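Side-chain contact in effector protein HopAB2 (Pseudomonas syringae pv. tomato, PDB 3TL8), which is recognized by the tomato Pto resistance protein to trigger immunity and, in susceptible plants, acts as a virulence factor suppressing programmed cell death: residues R45-Q49 with Q50-L54. Residues are numbered along the deposited sequence; the frame is centred on the assembly and turned at random.
Sequences RGLVQ and QGVNL
A Schellman motif ends helix 29-49 in the BAK1-binding domain of this effector, with Gly51 N weakly bonded to Val48 O and Val52 N to Leu47 O. It illustrates how a helix stops: Gly51 is the C-prime residue, and its positive phi (59°) turns the chain back across the last helical carbonyls. The final regular bond precedes it, Gln50 N to Gly46 O at 2.7 Å, its donor tilted 19° from the carbonyl plane. With CG beside its own backbone N (chi1 -59°), the Gln50 side chain runs past the same oxygen, CG lying 3.3 Å from Gly46 O, and its NE2 donates a hydrogen bond to Asn81 OD1.

As often in this motif, an apolar contact closes the turn. The Val52 side chain is directed at the helix, its CB 4.2 Å from Leu47 CB and its CG2 3.4 Å from Leu47 O, beside the weak bond that oxygen accepts. Leu54, just after the N-cap residue Asn53, reaches back with both methyls. Leu47 also touches Leu102, and Leu54 Met109, both on helix 98-109. Leu54 CD2 lies 4.3 Å from Leu47 CB. The Val48 and Leu54 side chains cross at about a right angle, CG2 meeting CD1 at 3.4 Å.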
loop_
_atom_site.group_PDB
_atom_site.type_symbol
_atom_site.label_atom_id
_atom_site.label_comp_id
_atom_site.label_asym_id
_atom_site.label_seq_id
_atom_site.Cartn_x
_atom_site.Cartn_y
_atom_site.Cartn_z
ATOM N N ARG B 45 -28.684 -7.432 0.391
ATOM C CA ARG B 45 -30.073 -7.875 0.376
ATOM C C ARG B 45 -30.885 -7.047 1.353
ATOM O O ARG B 45 -31.967 -6.573 1.016
ATOM C CB ARG B 45 -30.190 -9.354 0.734
ATOM C CG ARG B 45 -30.201 -10.281 -0.464
ATOM C CD ARG B 45 -30.766 -11.643 -0.090
ATOM N NE ARG B 45 -30.009 -12.275 0.986
ATOM C CZ ARG B 45 -28.888 -12.960 0.797
ATOM N NH1 ARG B 45 -28.398 -13.090 -0.426
ATOM N NH2 ARG B 45 -28.256 -13.510 1.824
ATOM N N GLY B 46 -30.351 -6.870 2.560
ATOM C CA GLY B 46 -31.012 -6.085 3.589
ATOM C C GLY B 46 -31.215 -4.631 3.197
ATOM O O GLY B 46 -32.286 -4.063 3.430
ATOM N N LEU B 47 -30.187 -4.029 2.601
ATOM C CA LEU B 47 -30.258 -2.639 2.164
ATOM C C LEU B 47 -31.315 -2.466 1.076
ATOM O O LEU B 47 -31.958 -1.422 0.988
ATOM C CB LEU B 47 -28.896 -2.153 1.651
ATOM C CG LEU B 47 -27.671 -2.373 2.542
ATOM C CD1 LEU B 47 -26.405 -2.069 1.767
ATOM C CD2 LEU B 47 -27.746 -1.543 3.815
ATOM N N VAL B 48 -31.478 -3.483 0.236
ATOM C CA VAL B 48 -32.525 -3.460 -0.776
ATOM C C VAL B 48 -33.865 -3.696 -0.082
ATOM O O VAL B 48 -34.898 -3.146 -0.474
ATOM C CB VAL B 48 -32.306 -4.525 -1.869
ATOM C CG1 VAL B 48 -33.298 -4.327 -3.009
ATOM C CG2 VAL B 48 -30.881 -4.470 -2.399
ATOM N N GLN B 49 -33.828 -4.516 0.963
ATOM C CA GLN B 49 -35.007 -4.789 1.760
ATOM C C GLN B 49 -35.514 -3.513 2.416
ATOM O O GLN B 49 -36.721 -3.282 2.486
ATOM C CB GLN B 49 -34.692 -5.821 2.842
ATOM C CG GLN B 49 -35.282 -5.455 4.196
ATOM C CD GLN B 49 -34.987 -6.479 5.266
ATOM O OE1 GLN B 49 -33.827 -6.765 5.569
ATOM N NE2 GLN B 49 -36.041 -7.041 5.851
ATOM N N GLN B 50 -34.591 -2.685 2.897
ATOM C CA GLN B 50 -34.966 -1.492 3.649
ATOM C C GLN B 50 -35.125 -0.251 2.773
ATOM O O GLN B 50 -35.005 0.877 3.252
ATOM C CB GLN B 50 -33.975 -1.239 4.783
ATOM C CG GLN B 50 -33.893 -2.393 5.763
ATOM C CD GLN B 50 -32.957 -2.125 6.921
ATOM O OE1 GLN B 50 -32.462 -1.009 7.098
ATOM N NE2 GLN B 50 -32.708 -3.155 7.721
ATOM N N GLY B 51 -35.391 -0.468 1.489
ATOM C CA GLY B 51 -35.684 0.621 0.573
ATOM C C GLY B 51 -34.584 1.655 0.463
ATOM O O GLY B 51 -34.801 2.755 -0.054
ATOM N N VAL B 52 -33.397 1.305 0.954
ATOM C CA VAL B 52 -32.243 2.189 0.864
ATOM C C VAL B 52 -32.050 2.606 -0.586
ATOM O O VAL B 52 -32.277 1.822 -1.509
ATOM C CB VAL B 52 -30.960 1.505 1.393
ATOM C CG1 VAL B 52 -29.731 2.340 1.068
ATOM C CG2 VAL B 52 -31.058 1.255 2.897
ATOM N N ASN B 53 -31.657 3.855 -0.792
ATOM C CA ASN B 53 -31.362 4.307 -2.139
ATOM C C ASN B 53 -29.984 3.789 -2.542
ATOM O O ASN B 53 -28.977 4.132 -1.918
ATOM C CB ASN B 53 -31.434 5.831 -2.233
ATOM C CG ASN B 53 -31.492 6.322 -3.671
ATOM O OD1 ASN B 53 -31.162 5.587 -4.607
ATOM N ND2 ASN B 53 -31.897 7.573 -3.852
ATOM N N LEU B 54 -29.948 2.958 -3.581
ATOM C CA LEU B 54 -28.732 2.232 -3.950
ATOM C C LEU B 54 -27.845 2.928 -4.988
ATOM O O LEU B 54 -26.634 3.026 -4.790
ATOM C CB LEU B 54 -29.066 0.799 -4.380
ATOM C CG LEU B 54 -29.644 -0.063 -3.255
ATOM C CD1 LEU B 54 -29.519 -1.534 -3.587
ATOM C CD2 LEU B 54 -28.950 0.237 -1.934
#